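Local coordinates for protein (superoxide dismutase) (Aquifex pyrophilus, PDB 1COJ) that destroys superoxide radicals with a bound iron ion, converting superoxide and protons into hydrogen peroxide and molecular oxygen, at residues E6-G18 against H81-K93. Sequence-based numbering, arbitrary orientation.
Sequences EPKDHLKPQNLEG and HELYFGMLTPGGK. With FE (Fe (III) ion), chain B.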
ATOM      1  N   GLU A   6      -0.630  22.465 -16.530  1.00 17.71           N
ATOM      2  CA  GLU A   6       0.262  22.425 -17.675  1.00 19.33           C
ATOM      3  C   GLU A   6       1.663  22.370 -17.097  1.00 16.34           C
ATOM      4  O   GLU A   6       1.923  22.943 -16.033  1.00 17.27           O
ATOM      5  CB  GLU A   6       0.079  23.637 -18.597  1.00 23.50           C
ATOM      6  CG  GLU A   6      -1.199  23.592 -19.450  1.00 30.76           C
ATOM      7  CD  GLU A   6      -1.329  22.337 -20.328  1.00 35.60           C
ATOM      8  OE1 GLU A   6      -2.475  22.007 -20.710  1.00 38.41           O
ATOM      9  OE2 GLU A   6      -0.308  21.686 -20.648  1.00 35.16           O
ATOM     10  N   PRO A   7       2.571  21.634 -17.754  1.00 15.15           N
ATOM     11  CA  PRO A   7       3.944  21.524 -17.258  1.00 14.83           C
ATOM     12  C   PRO A   7       4.665  22.867 -17.206  1.00 15.33           C
ATOM     13  O   PRO A   7       4.329  23.795 -17.948  1.00 14.50           O
ATOM     14  CB  PRO A   7       4.589  20.557 -18.255  1.00 13.55           C
ATOM     15  CG  PRO A   7       3.832  20.807 -19.514  1.00 16.41           C
ATOM     16  CD  PRO A   7       2.412  20.907 -19.027  1.00 14.96           C
ATOM     17  N   LYS A   8       5.620  22.984 -16.292  1.00 13.84           N
ATOM     18  CA  LYS A   8       6.395  24.205 -16.155  1.00 14.27           C
ATOM     19  C   LYS A   8       7.768  23.958 -16.758  1.00 15.40           C
ATOM     20  O   LYS A   8       8.716  23.610 -16.052  1.00 15.09           O
ATOM     21  CB  LYS A   8       6.506  24.597 -14.684  1.00 15.60           C
ATOM     22  CG  LYS A   8       5.156  24.820 -14.033  1.00 17.33           C
ATOM     23  CD  LYS A   8       5.293  25.321 -12.618  1.00 21.64           C
ATOM     24  CE  LYS A   8       3.927  25.525 -12.003  1.00 24.10           C
ATOM     25  NZ  LYS A   8       4.038  26.152 -10.664  1.00 34.33           N
ATOM     26  N   ASP A   9       7.865  24.142 -18.073  1.00 14.39           N
ATOM     27  CA  ASP A   9       9.111  23.927 -18.802  1.00 15.02           C
ATOM     28  C   ASP A   9      10.295  24.715 -18.277  1.00 15.02           C
ATOM     29  O   ASP A   9      11.422  24.236 -18.310  1.00 16.60           O
ATOM     30  CB  ASP A   9       8.926  24.210 -20.293  1.00 15.99           C
ATOM     31  CG  ASP A   9       8.144  23.125 -20.992  1.00 17.18           C
ATOM     32  OD1 ASP A   9       8.710  22.041 -21.244  1.00 19.71           O
ATOM     33  OD2 ASP A   9       6.956  23.351 -21.276  1.00 18.55           O
ATOM     34  N   HIS A  10      10.037  25.898 -17.730  1.00 13.67           N
ATOM     35  CA  HIS A  10      11.106  26.735 -17.208  1.00 15.12           C
ATOM     36  C   HIS A  10      11.834  26.122 -16.007  1.00 16.86           C
ATOM     37  O   HIS A  10      12.849  26.650 -15.560  1.00 17.92           O
ATOM     38  CB  HIS A  10      10.568  28.122 -16.841  1.00 16.11           C
ATOM     39  CG  HIS A  10       9.738  28.151 -15.594  1.00 16.00           C
ATOM     40  ND1 HIS A  10       8.367  28.034 -15.594  1.00 17.58           N
ATOM     41  CD2 HIS A  10      10.094  28.326 -14.292  1.00 17.47           C
ATOM     42  CE1 HIS A  10       7.911  28.134 -14.363  1.00 17.77           C
ATOM     43  NE2 HIS A  10       8.936  28.311 -13.552  1.00 19.06           N
ATOM     44  N   LEU A  11      11.297  25.024 -15.485  1.00 15.03           N
ATOM     45  CA  LEU A  11      11.875  24.332 -14.334  1.00 15.84           C
ATOM     46  C   LEU A  11      12.910  23.273 -14.712  1.00 14.41           C
ATOM     47  O   LEU A  11      13.595  22.739 -13.841  1.00 15.74           O
ATOM     48  CB  LEU A  11      10.753  23.663 -13.531  1.00 16.68           C
ATOM     49  CG  LEU A  11      10.308  24.228 -12.180  1.00 19.00           C
ATOM     50  CD1 LEU A  11      10.365  25.735 -12.148  1.00 17.32           C
ATOM     51  CD2 LEU A  11       8.907  23.723 -11.873  1.00 19.18           C
ATOM     52  N   LYS A  12      13.006  22.947 -16.000  1.00 12.89           N
ATOM     53  CA  LYS A  12      13.938  21.922 -16.472  1.00 13.50           C
ATOM     54  C   LYS A  12      15.413  22.274 -16.254  1.00 15.91           C
ATOM     55  O   LYS A  12      15.921  23.244 -16.822  1.00 17.16           O
ATOM     56  CB  LYS A  12      13.690  21.637 -17.952  1.00 12.47           C
ATOM     57  CG  LYS A  12      14.402  20.410 -18.478  1.00 13.01           C
ATOM     58  CD  LYS A  12      14.058  20.212 -19.937  1.00 17.41           C
ATOM     59  CE  LYS A  12      14.745  18.996 -20.516  1.00 18.56           C
ATOM     60  NZ  LYS A  12      14.440  18.888 -21.964  1.00 18.34           N
ATOM     61  N   PRO A  13      16.123  21.473 -15.439  1.00 17.00           N
ATOM     62  CA  PRO A  13      17.543  21.681 -15.133  1.00 18.75           C
ATOM     63  C   PRO A  13      18.397  21.246 -16.318  1.00 18.67           C
ATOM     64  O   PRO A  13      17.987  20.393 -17.112  1.00 17.20           O
ATOM     65  CB  PRO A  13      17.786  20.746 -13.939  1.00 17.34           C
ATOM     66  CG  PRO A  13      16.414  20.402 -13.436  1.00 19.41           C
ATOM     67  CD  PRO A  13      15.604  20.322 -14.686  1.00 18.93           C
ATOM     68  N   GLN A  14      19.594  21.810 -16.421  1.00 19.62           N
ATOM     69  CA  GLN A  14      20.499  21.465 -17.503  1.00 19.85           C
ATOM     70  C   GLN A  14      21.940  21.666 -17.055  1.00 16.51           C
ATOM     71  O   GLN A  14      22.242  22.568 -16.277  1.00 15.01           O
ATOM     72  CB  GLN A  14      20.214  22.332 -18.732  1.00 24.75           C
ATOM     73  CG  GLN A  14      20.107  21.552 -20.038  1.00 34.99           C
ATOM     74  CD  GLN A  14      18.951  20.561 -20.036  1.00 39.08           C
ATOM     75  OE1 GLN A  14      19.104  19.410 -19.631  1.00 42.19           O
ATOM     76  NE2 GLN A  14      17.788  21.014 -20.469  1.00 44.61           N
ATOM     77  N   ASN A  15      22.812  20.779 -17.516  1.00 15.90           N
ATOM     78  CA  ASN A  15      24.236  20.807 -17.222  1.00 17.32           C
ATOM     79  C   ASN A  15      24.540  20.690 -15.733  1.00 17.62           C
ATOM     80  O   ASN A  15      25.459  21.337 -15.227  1.00 17.89           O
ATOM     81  CB  ASN A  15      24.891  22.062 -17.814  1.00 16.72           C
ATOM     82  CG  ASN A  15      24.711  22.164 -19.316  1.00 18.37           C
ATOM     83  OD1 ASN A  15      24.686  21.161 -20.018  1.00 19.30           O
ATOM     84  ND2 ASN A  15      24.569  23.381 -19.812  1.00 20.78           N
ATOM     85  N   LEU A  16      23.775  19.859 -15.032  1.00 17.60           N
ATOM     86  CA  LEU A  16      23.998  19.654 -13.604  1.00 17.09           C
ATOM     87  C   LEU A  16      25.311  18.911 -13.382  1.00 17.54           C
ATOM     88  O   LEU A  16      25.791  18.191 -14.251  1.00 19.23           O
ATOM     89  CB  LEU A  16      22.841  18.869 -12.974  1.00 14.89           C
ATOM     90  CG  LEU A  16      21.439  19.481 -13.061  1.00 14.44           C
ATOM     91  CD1 LEU A  16      20.424  18.540 -12.434  1.00 15.64           C
ATOM     92  CD2 LEU A  16      21.424  20.823 -12.358  1.00 15.04           C
ATOM     93  N   GLU A  17      25.879  19.087 -12.204  1.00 17.98           N
ATOM     94  CA  GLU A  17      27.133  18.451 -11.842  1.00 21.43           C
ATOM     95  C   GLU A  17      26.842  17.066 -11.238  1.00 19.41           C
ATOM     96  O   GLU A  17      26.406  16.955 -10.096  1.00 20.44           O
ATOM     97  CB  GLU A  17      27.872  19.336 -10.834  1.00 25.49           C
ATOM     98  CG  GLU A  17      29.286  18.900 -10.515  1.00 36.51           C
ATOM     99  CD  GLU A  17      29.964  19.843  -9.537  1.00 41.13           C
ATOM    100  OE1 GLU A  17      29.921  21.076  -9.761  1.00 44.37           O
ATOM    101  OE2 GLU A  17      30.535  19.349  -8.541  1.00 44.14           O
ATOM    102  N   GLY A  18      27.077  16.017 -12.018  1.00 18.83           N
ATOM    103  CA  GLY A  18      26.840  14.667 -11.530  1.00 19.18           C
ATOM    104  C   GLY A  18      25.533  14.057 -11.998  1.00 18.35           C
ATOM    105  O   GLY A  18      25.280  12.875 -11.776  1.00 19.31           O
ATOM    106  N   HIS A  81       7.690  16.596  -8.292  1.00  9.33           N
ATOM    107  CA  HIS A  81       8.666  16.789  -9.360  1.00  9.62           C
ATOM    108  C   HIS A  81       8.992  18.264  -9.562  1.00  9.86           C
ATOM    109  O   HIS A  81      10.151  18.621  -9.777  1.00 12.47           O
ATOM    110  CB  HIS A  81       8.204  16.145 -10.669  1.00  6.29           C
ATOM    111  CG  HIS A  81       8.475  14.673 -10.734  1.00  9.37           C
ATOM    112  ND1 HIS A  81       7.568  13.707 -10.362  1.00  8.37           N
ATOM    113  CD2 HIS A  81       9.609  14.005 -11.059  1.00  9.99           C
ATOM    114  CE1 HIS A  81       8.161  12.517 -10.456  1.00 12.91           C
ATOM    115  NE2 HIS A  81       9.401  12.645 -10.876  1.00 13.98           N
ATOM    116  N   GLU A  82       7.985  19.125  -9.446  1.00 10.56           N
ATOM    117  CA  GLU A  82       8.218  20.555  -9.606  1.00  9.69           C
ATOM    118  C   GLU A  82       9.107  21.094  -8.491  1.00  9.40           C
ATOM    119  O   GLU A  82       9.950  21.962  -8.727  1.00 10.64           O
ATOM    120  CB  GLU A  82       6.897  21.313  -9.679  1.00  8.92           C
ATOM    121  CG  GLU A  82       6.127  20.987 -10.939  1.00  8.95           C
ATOM    122  CD  GLU A  82       4.878  21.822 -11.121  1.00 13.14           C
ATOM    123  OE1 GLU A  82       4.304  21.760 -12.225  1.00 13.92           O
ATOM    124  OE2 GLU A  82       4.461  22.527 -10.177  1.00 15.18           O
ATOM    125  N   LEU A  83       8.937  20.560  -7.287  1.00  9.24           N
ATOM    126  CA  LEU A  83       9.746  20.971  -6.142  1.00  8.24           C
ATOM    127  C   LEU A  83      11.176  20.446  -6.291  1.00  8.80           C
ATOM    128  O   LEU A  83      12.140  21.089  -5.874  1.00  9.71           O
ATOM    129  CB  LEU A  83       9.127  20.443  -4.843  1.00  9.70           C
ATOM    130  CG  LEU A  83       7.795  21.056  -4.399  1.00  9.60           C
ATOM    131  CD1 LEU A  83       7.170  20.212  -3.305  1.00 10.78           C
ATOM    132  CD2 LEU A  83       8.017  22.480  -3.910  1.00 11.63           C
ATOM    133  N   TYR A  84      11.294  19.274  -6.905  1.00  9.17           N
ATOM    134  CA  TYR A  84      12.578  18.625  -7.139  1.00  9.68           C
ATOM    135  C   TYR A  84      13.412  19.357  -8.201  1.00 11.39           C
ATOM    136  O   TYR A  84      14.516  19.825  -7.919  1.00 11.55           O
ATOM    137  CB  TYR A  84      12.323  17.168  -7.543  1.00  6.55           C
ATOM    138  CG  TYR A  84      13.528  16.377  -7.999  1.00  8.88           C
ATOM    139  CD1 TYR A  84      14.466  15.902  -7.085  1.00  8.30           C
ATOM    140  CD2 TYR A  84      13.694  16.047  -9.342  1.00  8.48           C
ATOM    141  CE1 TYR A  84      15.536  15.107  -7.496  1.00  8.15           C
ATOM    142  CE2 TYR A  84      14.761  15.255  -9.766  1.00  9.96           C
ATOM    143  CZ  TYR A  84      15.672  14.783  -8.838  1.00 10.72           C
ATOM    144  OH  TYR A  84      16.674  13.927  -9.244  1.00 10.93           O
ATOM    145  N   PHE A  85      12.874  19.474  -9.410  1.00 11.51           N
ATOM    146  CA  PHE A  85      13.579  20.153 -10.495  1.00 12.14           C
ATOM    147  C   PHE A  85      13.842  21.619 -10.171  1.00 11.57           C
ATOM    148  O   PHE A  85      14.934  22.136 -10.422  1.00 12.33           O
ATOM    149  CB  PHE A  85      12.777  20.057 -11.795  1.00 11.42           C
ATOM    150  CG  PHE A  85      12.683  18.665 -12.354  1.00 11.61           C
ATOM    151  CD1 PHE A  85      13.831  17.910 -12.570  1.00 11.54           C
ATOM    152  CD2 PHE A  85      11.445  18.115 -12.681  1.00 11.11           C
ATOM    153  CE1 PHE A  85      13.752  16.631 -13.104  1.00 12.50           C
ATOM    154  CE2 PHE A  85      11.355  16.834 -13.217  1.00 11.34           C
ATOM    155  CZ  PHE A  85      12.510  16.090 -13.429  1.00 12.72           C
ATOM    156  N   GLY A  86      12.849  22.271  -9.573  1.00 10.77           N
ATOM    157  CA  GLY A  86      12.958  23.675  -9.225  1.00 11.26           C
ATOM    158  C   GLY A  86      14.059  24.062  -8.259  1.00 11.51           C
ATOM    159  O   GLY A  86      14.443  25.230  -8.190  1.00 12.59           O
ATOM    160  N   MET A  87      14.590  23.096  -7.522  1.00 10.22           N
ATOM    161  CA  MET A  87      15.644  23.406  -6.571  1.00 12.15           C
ATOM    162  C   MET A  87      17.028  22.940  -7.012  1.00 11.74           C
ATOM    163  O   MET A  87      17.948  22.887  -6.197  1.00 13.12           O
ATOM    164  CB  MET A  87      15.309  22.838  -5.188  1.00 11.99           C
ATOM    165  CG  MET A  87      15.286  21.318  -5.109  1.00 13.43           C
ATOM    166  SD  MET A  87      14.992  20.729  -3.438  1.00 13.68           S
ATOM    167  CE  MET A  87      16.589  20.989  -2.712  1.00 14.06           C
ATOM    168  N   LEU A  88      17.179  22.611  -8.293  1.00 13.97           N
ATOM    169  CA  LEU A  88      18.466  22.159  -8.820  1.00 15.34           C
ATOM    170  C   LEU A  88      19.079  23.169  -9.794  1.00 16.80           C
ATOM    171  O   LEU A  88      18.412  23.635 -10.722  1.00 19.85           O
ATOM    172  CB  LEU A  88      18.319  20.798  -9.510  1.00 13.74           C
ATOM    173  CG  LEU A  88      17.974  19.605  -8.611  1.00 14.22           C
ATOM    174  CD1 LEU A  88      17.563  18.418  -9.460  1.00 15.18           C
ATOM    175  CD2 LEU A  88      19.154  19.250  -7.718  1.00 13.79           C
ATOM    176  N   THR A  89      20.335  23.541  -9.543  1.00 18.14           N
ATOM    177  CA  THR A  89      21.079  24.472 -10.399  1.00 19.80           C
ATOM    178  C   THR A  89      22.473  23.893 -10.553  1.00 18.92           C
ATOM    179  O   THR A  89      23.018  23.348  -9.593  1.00 17.36           O
ATOM    180  CB  THR A  89      21.209  25.894  -9.776  1.00 21.78           C
ATOM    181  OG1 THR A  89      20.014  26.214  -9.064  1.00 33.01           O
ATOM    182  CG2 THR A  89      21.378  26.926 -10.820  1.00 21.63           C
ATOM    183  N   PRO A  90      23.073  24.003 -11.755  1.00 19.29           N
ATOM    184  CA  PRO A  90      24.418  23.467 -11.987  1.00 18.27           C
ATOM    185  C   PRO A  90      25.458  23.947 -10.975  1.00 18.92           C
ATOM    186  O   PRO A  90      25.718  25.140 -10.849  1.00 19.65           O
ATOM    187  CB  PRO A  90      24.735  23.927 -13.418  1.00 19.34           C
ATOM    188  CG  PRO A  90      23.797  25.086 -13.649  1.00 21.78           C
ATOM    189  CD  PRO A  90      22.540  24.604 -12.990  1.00 18.67           C
ATOM    190  N   GLY A  91      25.999  23.005 -10.210  1.00 17.87           N
ATOM    191  CA  GLY A  91      26.999  23.319  -9.210  1.00 18.00           C
ATOM    192  C   GLY A  91      26.449  23.878  -7.914  1.00 19.77           C
ATOM    193  O   GLY A  91      27.207  24.110  -6.977  1.00 21.12           O
ATOM    194  N   GLY A  92      25.139  24.088  -7.848  1.00 20.47           N
ATOM    195  CA  GLY A  92      24.536  24.616  -6.640  1.00 21.20           C
ATOM    196  C   GLY A  92      24.555  26.130  -6.614  1.00 23.68           C
ATOM    197  O   GLY A  92      25.164  26.767  -7.482  1.00 26.33           O
ATOM    198  N   LYS A  93      23.893  26.713  -5.618  1.00 23.39           N
ATOM    199  CA  LYS A  93      23.833  28.167  -5.495  1.00 24.09           C
ATOM    200  C   LYS A  93      23.470  28.590  -4.076  1.00 24.03           C
ATOM    201  O   LYS A  93      22.620  27.972  -3.435  1.00 22.86           O
ATOM    202  CB  LYS A  93      22.801  28.727  -6.474  1.00 26.28           C
ATOM    203  CG  LYS A  93      22.849  30.232  -6.661  1.00 29.98           C
ATOM    204  CD  LYS A  93      21.852  30.660  -7.728  1.00 36.11           C
ATOM    205  CE  LYS A  93      22.050  32.110  -8.148  1.00 40.96           C
ATOM    206  NZ  LYS A  93      21.841  33.086  -7.044  1.00 44.12           N
TER
HETATM  207 FE    FE B 213      10.728  10.952 -10.616  0.55 20.15          FE
HETATM  208  O   HOH W   1       1.809  22.334 -13.139  1.00 22.25           O
HETATM  209  O   HOH W   2       9.585  10.043  -9.248  1.00 13.62           O
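Leu11, Pro13 and Leu16 carry the apolar part of this contact, where the loop before helix 21-47 runs over the end of helix 63-86 and the chain that follows it. CD2 of Leu11 sits against CB of Glu82, 3.8 Å away, while its CG packs against CA of Gly86 (4.0 Å). Pro13 crosses Phe85 at about a right angle and sets its CD 3.7 Å from the ring atom CD1. Further along, Leu16 divides its branches: CD1 meets CD1 of Leu88 at 4.1 Å, and CD2 reaches N of Pro90 at 3.6 Å, within the type II turn Thr89-Gly92.

The polar part lies toward the start of 6-18. Lys8 turns CG anti to its carbonyl carbon (chi1 -59°) and runs out extended across the Glu82 carboxylate, its methylenes against the oxygens and NZ in a long salt bridge, 3.7 Å from OE2. A water donates to both OE1 of Glu82 (2.7 Å) and O of Glu6, though the carboxylate's strongest polar partner is Tyr32. With an alanine at Lys8, OE2 would probably lose its nearby positive charge and the methylene packing. Ile211 of the second subunit packs on both Lys8 and Glu82.

One turn before Phe85, His81 binds iron through NE2 (2.2 Å), alongside His27, Asp163 and His167. The chemistry implies a mainly apolar join between N-terminal loop and iron-ligand helix, bordered by a buried carboxylate that Lys8 pairs only at long range.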